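Local coordinates for protein lectin (Lotus tetragonolobus, PDB 2EIG) that probably binds L-fucosyl-containing sugars as a calcium- and manganese-containing legume lectin of the seed, assembled from four chains, at residues 40-45 and 91-96. Numbering follows the deposited sequence.
Sequences TSHALY and TEIPPN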
ATOM      1  N   THR A  40      30.442  -1.889 -16.366  1.00 15.95           N
ATOM      2  CA  THR A  40      29.181  -1.241 -16.116  1.00 15.66           C
ATOM      3  C   THR A  40      28.552  -1.059 -17.461  1.00 15.44           C
ATOM      4  O   THR A  40      29.222  -0.623 -18.382  1.00 16.08           O
ATOM      5  CB  THR A  40      29.365   0.135 -15.476  1.00 15.92           C
ATOM      6  OG1 THR A  40      30.152  -0.037 -14.295  1.00 17.16           O
ATOM      7  CG2 THR A  40      27.992   0.777 -15.147  1.00 12.86           C
ATOM      8  N   SER A  41      27.257  -1.355 -17.530  1.00 15.70           N
ATOM      9  CA  SER A  41      26.458  -1.281 -18.734  1.00 14.59           C
ATOM     10  C   SER A  41      25.116  -0.666 -18.415  1.00 13.42           C
ATOM     11  O   SER A  41      24.441  -1.104 -17.471  1.00 13.25           O
ATOM     12  CB  SER A  41      26.145  -2.723 -19.205  1.00 14.41           C
ATOM     13  OG  SER A  41      27.354  -3.412 -19.474  1.00 14.83           O
ATOM     14  N   HIS A  42      24.712   0.275 -19.260  1.00 13.24           N
ATOM     15  CA  HIS A  42      23.389   0.855 -19.290  1.00 13.81           C
ATOM     16  C   HIS A  42      22.805   0.601 -20.664  1.00 14.80           C
ATOM     17  O   HIS A  42      23.507   0.679 -21.648  1.00 14.88           O
ATOM     18  CB  HIS A  42      23.497   2.354 -19.086  1.00 14.42           C
ATOM     19  CG  HIS A  42      23.569   2.737 -17.650  1.00 14.49           C
ATOM     20  ND1 HIS A  42      23.144   3.962 -17.187  1.00 13.94           N
ATOM     21  CD2 HIS A  42      23.901   2.009 -16.563  1.00 16.34           C
ATOM     22  CE1 HIS A  42      23.275   3.990 -15.871  1.00 15.48           C
ATOM     23  NE2 HIS A  42      23.725   2.813 -15.468  1.00 15.73           N
ATOM     24  N   ALA A  43      21.533   0.267 -20.716  1.00 14.47           N
ATOM     25  CA  ALA A  43      20.816   0.161 -21.984  1.00 15.65           C
ATOM     26  C   ALA A  43      19.476   0.811 -21.696  1.00 15.22           C
ATOM     27  O   ALA A  43      18.655   0.288 -20.905  1.00 15.12           O
ATOM     28  CB  ALA A  43      20.633  -1.297 -22.402  1.00 14.03           C
ATOM     29  N   LEU A  44      19.277   1.976 -22.293  1.00 15.29           N
ATOM     30  CA  LEU A  44      18.090   2.783 -21.994  1.00 15.70           C
ATOM     31  C   LEU A  44      17.220   2.848 -23.217  1.00 16.50           C
ATOM     32  O   LEU A  44      17.728   2.950 -24.341  1.00 16.47           O
ATOM     33  CB  LEU A  44      18.507   4.208 -21.624  1.00 15.97           C
ATOM     34  CG  LEU A  44      19.568   4.315 -20.506  1.00 16.53           C
ATOM     35  CD1 LEU A  44      19.743   5.784 -20.181  1.00 21.25           C
ATOM     36  CD2 LEU A  44      19.161   3.544 -19.246  1.00 16.27           C
ATOM     37  N   TYR A  45      15.912   2.869 -23.018  1.00 17.41           N
ATOM     38  CA  TYR A  45      15.052   3.299 -24.085  1.00 18.01           C
ATOM     39  C   TYR A  45      15.510   4.721 -24.499  1.00 19.59           C
ATOM     40  O   TYR A  45      15.776   5.574 -23.646  1.00 19.38           O
ATOM     41  CB  TYR A  45      13.584   3.256 -23.682  1.00 17.84           C
ATOM     42  CG  TYR A  45      12.648   3.618 -24.798  1.00 18.69           C
ATOM     43  CD1 TYR A  45      12.635   2.873 -26.005  1.00 17.03           C
ATOM     44  CD2 TYR A  45      11.741   4.677 -24.645  1.00 18.14           C
ATOM     45  CE1 TYR A  45      11.759   3.205 -27.027  1.00 20.31           C
ATOM     46  CE2 TYR A  45      10.845   5.018 -25.679  1.00 21.17           C
ATOM     47  CZ  TYR A  45      10.883   4.286 -26.854  1.00 20.10           C
ATOM     48  OH  TYR A  45      10.019   4.581 -27.852  1.00 22.93           O
ATOM     49  N   THR A  91      20.369  11.228 -17.157  1.00 22.85           N
ATOM     50  CA  THR A  91      21.156  10.182 -16.401  1.00 22.34           C
ATOM     51  C   THR A  91      22.430   9.854 -17.232  1.00 24.22           C
ATOM     52  O   THR A  91      22.335   9.652 -18.439  1.00 24.61           O
ATOM     53  CB  THR A  91      20.215   8.759 -16.006  1.00 22.40           C
ATOM     54  OG1 THR A  91      20.912   7.493 -16.155  1.00 21.94           O
ATOM     55  CG2 THR A  91      18.938   8.549 -16.820  1.00 13.22           C
ATOM     56  N   GLU A  92      23.623   9.902 -16.629  1.00 25.08           N
ATOM     57  CA  GLU A  92      24.769   9.168 -17.210  1.00 24.95           C
ATOM     58  C   GLU A  92      25.115   8.115 -16.184  1.00 23.97           C
ATOM     59  O   GLU A  92      24.557   8.137 -15.083  1.00 24.94           O
ATOM     60  CB  GLU A  92      25.994  10.066 -17.487  1.00 25.99           C
ATOM     61  CG  GLU A  92      25.817  11.133 -18.588  1.00 28.18           C
ATOM     62  CD  GLU A  92      25.448  10.558 -19.929  1.00 31.23           C
ATOM     63  OE1 GLU A  92      25.023  11.358 -20.792  1.00 35.61           O
ATOM     64  OE2 GLU A  92      25.573   9.331 -20.143  1.00 30.29           O
ATOM     65  N   ILE A  93      25.989   7.180 -16.541  1.00 22.08           N
ATOM     66  CA  ILE A  93      26.474   6.184 -15.620  1.00 21.84           C
ATOM     67  C   ILE A  93      27.106   6.965 -14.475  1.00 20.83           C
ATOM     68  O   ILE A  93      27.999   7.769 -14.706  1.00 18.48           O
ATOM     69  CB  ILE A  93      27.500   5.266 -16.301  1.00 21.79           C
ATOM     70  CG1 ILE A  93      26.775   4.350 -17.324  1.00 23.96           C
ATOM     71  CG2 ILE A  93      28.387   4.493 -15.259  1.00 22.60           C
ATOM     72  CD1 ILE A  93      27.699   3.461 -18.124  1.00 21.54           C
ATOM     73  N   PRO A  94      26.614   6.768 -13.245  1.00 20.75           N
ATOM     74  CA  PRO A  94      27.163   7.646 -12.189  1.00 21.30           C
ATOM     75  C   PRO A  94      28.611   7.344 -11.824  1.00 22.03           C
ATOM     76  O   PRO A  94      29.101   6.172 -11.976  1.00 21.80           O
ATOM     77  CB  PRO A  94      26.210   7.436 -10.999  1.00 20.70           C
ATOM     78  CG  PRO A  94      24.997   6.658 -11.608  1.00 20.19           C
ATOM     79  CD  PRO A  94      25.585   5.856 -12.717  1.00 21.27           C
ATOM     80  N   PRO A  95      29.312   8.381 -11.326  1.00 21.35           N
ATOM     81  CA  PRO A  95      30.634   8.150 -10.708  1.00 21.67           C
ATOM     82  C   PRO A  95      30.487   7.133  -9.588  1.00 20.48           C
ATOM     83  O   PRO A  95      29.391   7.003  -9.059  1.00 20.14           O
ATOM     84  CB  PRO A  95      30.978   9.525 -10.102  1.00 21.43           C
ATOM     85  CG  PRO A  95      30.175  10.475 -10.814  1.00 23.06           C
ATOM     86  CD  PRO A  95      28.925   9.795 -11.307  1.00 21.56           C
ATOM     87  N   ASN A  96      31.546   6.396  -9.223  1.00 20.50           N
ATOM     88  CA  ASN A  96      31.504   5.521  -8.009  1.00 20.01           C
ATOM     89  C   ASN A  96      30.334   4.511  -7.923  1.00 19.96           C
ATOM     90  O   ASN A  96      29.865   4.123  -6.827  1.00 19.62           O
ATOM     91  CB  ASN A  96      31.574   6.370  -6.732  1.00 20.23           C
ATOM     92  CG  ASN A  96      32.378   7.633  -6.921  1.00 21.38           C
ATOM     93  OD1 ASN A  96      31.817   8.737  -6.975  1.00 25.89           O
ATOM     94  ND2 ASN A  96      33.682   7.495  -7.055  1.00 16.22           N
TER
HETATM   95  O   HOH W   1      22.553   6.496 -18.108  1.00 17.96           O
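Strand 39-50 of the seven-stranded sheet of the legume lectin jelly roll packs against residues 91-96, in the loop between strands 81-88 and 115-120, and H42 and I93 form the centre of this contact. The arrangement illustrates how a loop can be fastened over a sheet without a single direct hydrogen bond between the two segments. The H42 imidazole offers one face to I93, whose CG1 lies 3.6 Å from the centroid of the H42 ring and only 8° off the ring normal, a CH-pi contact almost exactly over the centre. I93 CG1 is anti to its carbonyl carbon (chi1 -71°), and this turn sets the CG1 methylene over the ring centre, the two side chains passing in opposite directions, while I93 CD1 continues away from the ring toward T40 CG2, 4.0 Å off. The other branch, I93 CG2, meets T40 CG2 at 3.7 Å, the two side chains reaching tip to tip. Further along the strand, L44 CD1 makes a looser touch with T91 CG2 at 4.4 Å.

The polar rim of the imidazole is used as well. A water in the ring plane stands 2.8 Å from H42 ND1 and 2.7 Å from T91 OG1, and donates a weak bond to T91 O. H42 NE2 is hydrogen-bonded to G103 O, and F85 meets the ring edge-to-face.

Because G103 O can only accept, NE2 carries a hydrogen in that bond. Both ring nitrogens of this buried histidine have partners, which should restrict its rotation and keep one face presented to I93.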